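Local structure of heavy metal cation tricomponent efflux pump ZneA(CzcA-like) (Cupriavidus metallidurans, 4K0J) at residues T141-T146 / K316-I321; R147-L152 / D278-I283. The protein acts as an inner-membrane RND-family efflux pump that carries zinc ions outward in exchange for protons, as part of a three-component heavy-metal export system. All coordinates share one frame; numbering follows the deposited sequence.

Interaction 1 (T141-T146 / K316-I321)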
ATOM      1  N   THR C 141     -33.062  -7.505 -16.552  1.00 42.34           N
ATOM      2  CA  THR C 141     -34.366  -7.194 -15.992  1.00 32.99           C
ATOM      3  C   THR C 141     -35.026  -8.492 -15.557  1.00 40.24           C
ATOM      4  O   THR C 141     -34.856  -9.533 -16.202  1.00 56.22           O
ATOM      5  CB  THR C 141     -35.248  -6.452 -17.018  1.00 26.73           C
ATOM      6  OG1 THR C 141     -34.663  -5.177 -17.307  1.00 30.40           O
ATOM      7  CG2 THR C 141     -36.642  -6.228 -16.483  1.00 25.91           C
ATOM      8  N   LEU C 142     -35.734  -8.434 -14.433  1.00 29.53           N
ATOM      9  CA  LEU C 142     -36.562  -9.537 -13.983  1.00 38.03           C
ATOM     10  C   LEU C 142     -37.854  -9.580 -14.801  1.00 39.41           C
ATOM     11  O   LEU C 142     -38.702  -8.696 -14.665  1.00 40.41           O
ATOM     12  CB  LEU C 142     -36.910  -9.370 -12.496  1.00 39.07           C
ATOM     13  CG  LEU C 142     -35.992  -9.947 -11.409  1.00 36.50           C
ATOM     14  CD1 LEU C 142     -35.743 -11.427 -11.643  1.00 26.38           C
ATOM     15  CD2 LEU C 142     -34.683  -9.191 -11.326  1.00 36.89           C
ATOM     16  N   VAL C 143     -38.013 -10.595 -15.649  1.00 28.67           N
ATOM     17  CA  VAL C 143     -39.282 -10.758 -16.356  1.00 41.35           C
ATOM     18  C   VAL C 143     -40.181 -11.825 -15.743  1.00 48.48           C
ATOM     19  O   VAL C 143     -39.711 -12.798 -15.138  1.00 51.60           O
ATOM     20  CB  VAL C 143     -39.116 -11.071 -17.855  1.00 46.56           C
ATOM     21  CG1 VAL C 143     -38.410  -9.932 -18.560  1.00 33.53           C
ATOM     22  CG2 VAL C 143     -38.393 -12.388 -18.048  1.00 69.59           C
ATOM     23  N   SER C 144     -41.480 -11.610 -15.917  1.00 47.61           N
ATOM     24  CA  SER C 144     -42.513 -12.527 -15.475  1.00 49.75           C
ATOM     25  C   SER C 144     -43.811 -12.133 -16.166  1.00 54.80           C
ATOM     26  O   SER C 144     -43.932 -11.022 -16.683  1.00 55.45           O
ATOM     27  CB  SER C 144     -42.692 -12.450 -13.962  1.00 51.55           C
ATOM     28  OG  SER C 144     -43.723 -13.325 -13.537  1.00 58.00           O
ATOM     29  N   LYS C 145     -44.779 -13.040 -16.178  1.00 56.23           N
ATOM     30  CA  LYS C 145     -46.077 -12.749 -16.772  1.00 56.93           C
ATOM     31  C   LYS C 145     -47.138 -12.666 -15.685  1.00 60.74           C
ATOM     32  O   LYS C 145     -48.149 -11.973 -15.841  1.00 36.63           O
ATOM     33  CB  LYS C 145     -46.446 -13.821 -17.805  1.00 49.30           C
ATOM     34  CG  LYS C 145     -45.529 -13.835 -19.025  1.00 51.59           C
ATOM     35  CD  LYS C 145     -46.004 -14.808 -20.094  1.00 55.13           C
ATOM     36  CE  LYS C 145     -45.168 -14.671 -21.364  1.00 54.50           C
ATOM     37  NZ  LYS C 145     -45.619 -15.584 -22.453  1.00 52.10           N
ATOM     38  N   THR C 146     -46.877 -13.365 -14.579  1.00 63.65           N
ATOM     39  CA  THR C 146     -47.844 -13.532 -13.500  1.00 55.51           C
ATOM     40  C   THR C 146     -47.475 -12.773 -12.229  1.00 53.98           C
ATOM     41  O   THR C 146     -48.331 -12.528 -11.380  1.00 54.70           O
ATOM     42  CB  THR C 146     -47.996 -15.013 -13.124  1.00 59.27           C
ATOM     43  OG1 THR C 146     -46.830 -15.452 -12.420  1.00 34.09           O
ATOM     44  CG2 THR C 146     -48.182 -15.861 -14.368  1.00 69.26           C
ATOM     45  N   LYS C 316     -37.649 -14.875 -14.677  1.00 41.58           N
ATOM     46  CA  LYS C 316     -36.363 -15.106 -15.306  1.00 43.30           C
ATOM     47  C   LYS C 316     -35.560 -13.817 -15.365  1.00 52.79           C
ATOM     48  O   LYS C 316     -36.075 -12.773 -15.773  1.00 55.53           O
ATOM     49  CB  LYS C 316     -36.553 -15.688 -16.710  1.00 41.08           C
ATOM     50  CG  LYS C 316     -37.211 -17.063 -16.738  1.00 40.47           C
ATOM     51  CD  LYS C 316     -36.347 -18.106 -16.038  1.00 53.18           C
ATOM     52  CE  LYS C 316     -36.970 -19.496 -16.084  1.00 65.27           C
ATOM     53  NZ  LYS C 316     -38.193 -19.607 -15.240  1.00 74.07           N
ATOM     54  N   VAL C 317     -34.306 -13.884 -14.930  1.00 50.58           N
ATOM     55  CA  VAL C 317     -33.398 -12.761 -15.103  1.00 38.64           C
ATOM     56  C   VAL C 317     -32.904 -12.795 -16.536  1.00 38.35           C
ATOM     57  O   VAL C 317     -32.253 -13.752 -16.959  1.00 41.50           O
ATOM     58  CB  VAL C 317     -32.210 -12.798 -14.113  1.00 28.74           C
ATOM     59  CG1 VAL C 317     -31.784 -14.220 -13.837  1.00 39.37           C
ATOM     60  CG2 VAL C 317     -31.044 -12.011 -14.662  1.00 26.36           C
ATOM     61  N   VAL C 318     -33.248 -11.768 -17.299  1.00 36.27           N
ATOM     62  CA  VAL C 318     -32.860 -11.742 -18.702  1.00 30.15           C
ATOM     63  C   VAL C 318     -32.087 -10.478 -19.012  1.00 27.15           C
ATOM     64  O   VAL C 318     -32.533  -9.380 -18.697  1.00 50.62           O
ATOM     65  CB  VAL C 318     -34.075 -11.858 -19.629  1.00 28.40           C
ATOM     66  CG1 VAL C 318     -35.246 -11.158 -19.022  1.00 27.74           C
ATOM     67  CG2 VAL C 318     -33.755 -11.276 -21.002  1.00 29.70           C
ATOM     68  N   PRO C 319     -30.903 -10.637 -19.614  1.00 41.57           N
ATOM     69  CA  PRO C 319     -30.035  -9.504 -19.940  1.00 40.23           C
ATOM     70  C   PRO C 319     -30.454  -8.781 -21.218  1.00 32.16           C
ATOM     71  O   PRO C 319     -31.111  -9.368 -22.072  1.00 28.40           O
ATOM     72  CB  PRO C 319     -28.673 -10.168 -20.143  1.00 47.43           C
ATOM     73  CG  PRO C 319     -28.992 -11.556 -20.595  1.00 37.09           C
ATOM     74  CD  PRO C 319     -30.265 -11.936 -19.899  1.00 28.63           C
ATOM     75  N   TYR C 320     -30.077  -7.513 -21.335  1.00 36.78           N
ATOM     76  CA  TYR C 320     -30.287  -6.768 -22.568  1.00 46.34           C
ATOM     77  C   TYR C 320     -28.978  -6.142 -23.035  1.00 51.51           C
ATOM     78  O   TYR C 320     -28.807  -5.841 -24.216  1.00 59.62           O
ATOM     79  CB  TYR C 320     -31.418  -5.730 -22.439  1.00 42.14           C
ATOM     80  CG  TYR C 320     -31.190  -4.599 -21.462  1.00 35.81           C
ATOM     81  CD1 TYR C 320     -30.407  -3.505 -21.804  1.00 38.88           C
ATOM     82  CD2 TYR C 320     -31.798  -4.603 -20.212  1.00 45.97           C
ATOM     83  CE1 TYR C 320     -30.211  -2.456 -20.919  1.00 40.53           C
ATOM     84  CE2 TYR C 320     -31.609  -3.558 -19.319  1.00 44.16           C
ATOM     85  CZ  TYR C 320     -30.815  -2.487 -19.681  1.00 37.86           C
ATOM     86  OH  TYR C 320     -30.619  -1.446 -18.805  1.00 34.96           O
ATOM     87  N   ILE C 321     -28.059  -5.950 -22.096  1.00 44.98           N
ATOM     88  CA  ILE C 321     -26.672  -5.672 -22.445  1.00 47.08           C
ATOM     89  C   ILE C 321     -25.781  -6.690 -21.745  1.00 48.03           C
ATOM     90  O   ILE C 321     -25.933  -6.953 -20.556  1.00 51.50           O
ATOM     91  CB  ILE C 321     -26.232  -4.227 -22.098  1.00 40.20           C
ATOM     92  CG1 ILE C 321     -27.091  -3.211 -22.856  1.00 41.32           C
ATOM     93  CG2 ILE C 321     -24.767  -4.017 -22.457  1.00 28.27           C
ATOM     94  CD1 ILE C 321     -26.634  -1.762 -22.716  1.00 27.69           C
TER

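Interaction 2 (R147-L152 / D278-I283)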
ATOM      1  N   ARG C 147     -46.205 -12.407 -12.090  1.00 50.38           N
ATOM      2  CA  ARG C 147     -45.733 -11.801 -10.849  1.00 45.07           C
ATOM      3  C   ARG C 147     -45.799 -10.279 -10.858  1.00 59.84           C
ATOM      4  O   ARG C 147     -45.607  -9.644 -11.899  1.00 70.91           O
ATOM      5  CB  ARG C 147     -44.319 -12.263 -10.534  1.00 30.01           C
ATOM      6  CG  ARG C 147     -44.072 -12.417  -9.053  1.00 49.82           C
ATOM      7  CD  ARG C 147     -43.139 -13.576  -8.760  1.00 54.78           C
ATOM      8  NE  ARG C 147     -43.620 -14.831  -9.332  1.00 47.49           N
ATOM      9  CZ  ARG C 147     -44.445 -15.665  -8.708  1.00 51.55           C
ATOM     10  NH1 ARG C 147     -44.882 -15.372  -7.490  1.00 43.79           N
ATOM     11  NH2 ARG C 147     -44.830 -16.788  -9.300  1.00 58.83           N
ATOM     12  N   ASP C 148     -46.066  -9.701  -9.689  1.00 49.62           N
ATOM     13  CA  ASP C 148     -46.261  -8.260  -9.578  1.00 49.65           C
ATOM     14  C   ASP C 148     -44.986  -7.548  -9.164  1.00 55.94           C
ATOM     15  O   ASP C 148     -44.141  -8.121  -8.483  1.00 72.23           O
ATOM     16  CB  ASP C 148     -47.376  -7.955  -8.586  1.00 60.74           C
ATOM     17  CG  ASP C 148     -47.189  -8.670  -7.269  1.00 69.25           C
ATOM     18  OD1 ASP C 148     -47.474  -9.885  -7.212  1.00 69.41           O
ATOM     19  OD2 ASP C 148     -46.757  -8.015  -6.297  1.00 73.41           O
ATOM     20  N   LEU C 149     -44.869  -6.286  -9.569  1.00 48.43           N
ATOM     21  CA  LEU C 149     -43.644  -5.510  -9.401  1.00 34.67           C
ATOM     22  C   LEU C 149     -43.082  -5.482  -7.974  1.00 37.17           C
ATOM     23  O   LEU C 149     -41.875  -5.349  -7.785  1.00 44.59           O
ATOM     24  CB  LEU C 149     -43.847  -4.085  -9.919  1.00 29.19           C
ATOM     25  CG  LEU C 149     -42.564  -3.297 -10.181  1.00 36.31           C
ATOM     26  CD1 LEU C 149     -41.721  -4.009 -11.221  1.00 41.74           C
ATOM     27  CD2 LEU C 149     -42.870  -1.880 -10.609  1.00 23.25           C
ATOM     28  N   ARG C 150     -43.947  -5.608  -6.972  1.00 35.33           N
ATOM     29  CA  ARG C 150     -43.475  -5.658  -5.593  1.00 40.21           C
ATOM     30  C   ARG C 150     -42.767  -6.991  -5.343  1.00 49.56           C
ATOM     31  O   ARG C 150     -41.675  -7.028  -4.765  1.00 62.38           O
ATOM     32  CB  ARG C 150     -44.624  -5.431  -4.599  1.00 43.89           C
ATOM     33  CG  ARG C 150     -44.203  -5.437  -3.121  1.00 59.47           C
ATOM     34  CD  ARG C 150     -44.435  -6.804  -2.450  1.00 67.39           C
ATOM     35  NE  ARG C 150     -43.969  -6.848  -1.064  1.00 64.24           N
ATOM     36  CZ  ARG C 150     -44.188  -7.866  -0.231  1.00 67.78           C
ATOM     37  NH1 ARG C 150     -44.874  -8.923  -0.647  1.00 76.29           N
ATOM     38  NH2 ARG C 150     -43.729  -7.829   1.017  1.00 56.72           N
ATOM     39  N   GLU C 151     -43.386  -8.081  -5.792  1.00 45.57           N
ATOM     40  CA  GLU C 151     -42.788  -9.410  -5.667  1.00 43.72           C
ATOM     41  C   GLU C 151     -41.458  -9.491  -6.404  1.00 40.83           C
ATOM     42  O   GLU C 151     -40.482 -10.035  -5.887  1.00 41.59           O
ATOM     43  CB  GLU C 151     -43.741 -10.494  -6.169  1.00 37.47           C
ATOM     44  CG  GLU C 151     -44.955 -10.693  -5.280  1.00 54.33           C
ATOM     45  CD  GLU C 151     -45.636 -12.032  -5.504  1.00 72.24           C
ATOM     46  OE1 GLU C 151     -45.732 -12.822  -4.539  1.00 73.89           O
ATOM     47  OE2 GLU C 151     -46.083 -12.295  -6.639  1.00 81.72           O
ATOM     48  N   LEU C 152     -41.421  -8.930  -7.607  1.00 37.30           N
ATOM     49  CA  LEU C 152     -40.185  -8.854  -8.372  1.00 39.45           C
ATOM     50  C   LEU C 152     -39.153  -7.979  -7.675  1.00 41.51           C
ATOM     51  O   LEU C 152     -37.950  -8.202  -7.802  1.00 50.68           O
ATOM     52  CB  LEU C 152     -40.454  -8.332  -9.778  1.00 25.16           C
ATOM     53  CG  LEU C 152     -41.361  -9.241 -10.598  1.00 40.51           C
ATOM     54  CD1 LEU C 152     -41.356  -8.821 -12.058  1.00 46.10           C
ATOM     55  CD2 LEU C 152     -40.931 -10.693 -10.437  1.00 28.15           C
ATOM     56  N   ASP C 278     -43.328  -0.122 -16.262  1.00 41.41           N
ATOM     57  CA  ASP C 278     -42.878  -0.241 -14.878  1.00 42.99           C
ATOM     58  C   ASP C 278     -42.284  -1.604 -14.531  1.00 47.47           C
ATOM     59  O   ASP C 278     -42.985  -2.476 -14.024  1.00 61.29           O
ATOM     60  CB  ASP C 278     -44.045   0.040 -13.930  1.00 46.63           C
ATOM     61  CG  ASP C 278     -43.610   0.736 -12.665  1.00 43.63           C
ATOM     62  OD1 ASP C 278     -42.394   0.973 -12.508  1.00 48.37           O
ATOM     63  OD2 ASP C 278     -44.484   1.039 -11.828  1.00 40.60           O
ATOM     64  N   THR C 279     -40.992  -1.786 -14.786  1.00 39.80           N
ATOM     65  CA  THR C 279     -40.312  -2.998 -14.338  1.00 36.12           C
ATOM     66  C   THR C 279     -39.092  -2.694 -13.448  1.00 31.64           C
ATOM     67  O   THR C 279     -39.020  -1.635 -12.827  1.00 24.80           O
ATOM     68  CB  THR C 279     -39.962  -3.939 -15.516  1.00 33.22           C
ATOM     69  OG1 THR C 279     -39.310  -5.112 -15.016  1.00 25.05           O
ATOM     70  CG2 THR C 279     -39.070  -3.240 -16.533  1.00 23.31           C
ATOM     71  N   ILE C 280     -38.147  -3.626 -13.372  1.00 31.81           N
ATOM     72  CA  ILE C 280     -37.008  -3.471 -12.468  1.00 33.12           C
ATOM     73  C   ILE C 280     -35.725  -4.086 -13.020  1.00 31.90           C
ATOM     74  O   ILE C 280     -35.736  -5.193 -13.543  1.00 39.03           O
ATOM     75  CB  ILE C 280     -37.328  -4.068 -11.090  1.00 42.48           C
ATOM     76  CG1 ILE C 280     -36.103  -4.032 -10.177  1.00 31.21           C
ATOM     77  CG2 ILE C 280     -37.866  -5.487 -11.235  1.00 51.78           C
ATOM     78  CD1 ILE C 280     -36.423  -4.361  -8.737  1.00 27.12           C
ATOM     79  N   GLN C 281     -34.619  -3.362 -12.905  1.00 22.11           N
ATOM     80  CA  GLN C 281     -33.377  -3.785 -13.536  1.00 32.74           C
ATOM     81  C   GLN C 281     -32.167  -3.725 -12.613  1.00 37.98           C
ATOM     82  O   GLN C 281     -32.176  -3.047 -11.581  1.00 39.98           O
ATOM     83  CB  GLN C 281     -33.073  -2.899 -14.734  1.00 27.34           C
ATOM     84  CG  GLN C 281     -32.427  -1.597 -14.331  1.00 29.45           C
ATOM     85  CD  GLN C 281     -31.612  -0.994 -15.439  1.00 34.89           C
ATOM     86  OE1 GLN C 281     -31.771  -1.348 -16.606  1.00 33.67           O
ATOM     87  NE2 GLN C 281     -30.724  -0.076 -15.081  1.00 43.63           N
ATOM     88  N   GLY C 282     -31.110  -4.422 -13.017  1.00 34.09           N
ATOM     89  CA  GLY C 282     -29.855  -4.389 -12.293  1.00 35.73           C
ATOM     90  C   GLY C 282     -28.669  -4.107 -13.197  1.00 29.63           C
ATOM     91  O   GLY C 282     -28.686  -4.426 -14.385  1.00 23.42           O
ATOM     92  N   ILE C 283     -27.636  -3.504 -12.620  1.00 23.24           N
ATOM     93  CA  ILE C 283     -26.420  -3.157 -13.342  1.00 28.70           C
ATOM     94  C   ILE C 283     -25.209  -3.782 -12.641  1.00 37.30           C
ATOM     95  O   ILE C 283     -24.836  -3.375 -11.531  1.00 27.49           O
ATOM     96  CB  ILE C 283     -26.236  -1.629 -13.407  1.00 34.56           C
ATOM     97  CG1 ILE C 283     -27.561  -0.942 -13.752  1.00 47.88           C
ATOM     98  CG2 ILE C 283     -25.160  -1.261 -14.407  1.00 33.91           C
ATOM     99  CD1 ILE C 283     -27.493   0.574 -13.772  1.00 49.42           C
TER

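Interaction 1 (T141-T146 / K316-I321)
Thr141 to Val143 and Lys316 to Val318 form an antiparallel ladder, with short strand axes 4.8 Å apart and N-to-C directions at 135°, consistent with strand twist. The order of strands and helices fits a ferredoxin-like (beta-alpha-beta-beta-alpha-beta) subdomain of the RND porter region. Here its first strand, 135-143, pairs with the last, 316-319. Thr141 with Val318 and Val143 with Lys316 are the hydrogen-bonded pairs, and Leu142 with Val317 is the non-hydrogen-bonded pair between them. Four backbone bonds join the strands. The straightest runs from Val318 N to Thr141 O, at 178° and 3.0 Å. Its companion, Thr141 N to Val318 O, measures 2.9 Å and is more bent.

Leu142 and Val317 point to one face. There Leu142 meets Leu311 and Val315, while Val317 reaches Val303 of helix 292-310. This face is therefore buried under that helix and the loop after it. On the face of Thr141, Val143 and Val318, the two valines cross at about a right angle. CG1 of Val143 lies against CG1 of Val318 at 3.4 Å, and CG2 of Val143 approaches CB of Lys316 at 4.0 Å. The rest of the Lys316 side chain bends at chi2 and chi4 and leads away from strand 135-143.

Past Pro319 the chain turns a corner. Tyr320 and Ile321 both face Arg139, a classic beta bulge. The Tyr320 ring carbon CG sits between its backbone N and carbonyl carbon (chi1 65°), which brings the ring edge to Thr141. Its OH probably hydrogen-bonds to Gln281 OE1. At the edge of the ring, near its plane, Thr141 OG1 lies 4.0 Å from Tyr320 CE2.

Interaction 2 (R147-L152 / D278-I283)
Leu149 and Leu152, on the first turn of helix 149-164, face the backbone where strand 280-287 begins. The nearest CA atoms are those of Leu149 and Thr279, 6.5 Å apart, and those of Leu152 and Ile280 follow at 7.5 Å. The leucine side chains make this contact, partly against backbone.

Leu149 reaches furthest. Its CG is anti to the backbone N (chi1 -163°), and the two methyls fork over the strand entry. CD1 lies 3.6 Å from Thr279 CA and 4.1 Å from Ile280 CG2. CD2 sits over the flat face of the Asp278 carboxylate, 3.4 Å from Asp278 CG and only slightly farther from both oxygens. Asp278 OD2 forms a salt bridge with Arg267, which also touches Leu149. Leu152 contributes its CB, 4.1 Å from Ile280 CG2. The same Ile280 methyl thus meets both leucines.

The helix start is held on its own side. Asp148 is the N-cap, and its OD2 accepts a weak bond from Glu151 N. Glu151 OE2 pairs with Arg147 NH1 in a salt bridge at 3.4 Å. These polar groups lie away from the strand, while the apolar leucines face it.

Strand 280-287 lies between strands 135-143 and 170-177, and helix 149-164 links those two parallel strands. The arrangement is a beta-alpha-beta crossover of a ferredoxin-like subdomain, its helix start packed against the intervening antiparallel strand.

Overall arrangement
Both interactions belong to one ferredoxin-like unit and share its sheet, with centres about 9 Å apart. Interaction 1 pairs strands side by side and relies on backbone hydrogen bonds; it is partly buried, with Val143 on the surface. Interaction 2 sets a helix start on the sheet through apolar side chains and is more fully buried. Strand 135-143 runs on through a short loop into helix 149-164, so one continuous piece of chain supplies a partner to each. They also touch directly: Thr141 CG2 packs on Thr279 OG1, and Tyr320 reaches strand 280-287 through its hydroxyl. Val315 also touches Leu152 and so lies beside both contacts.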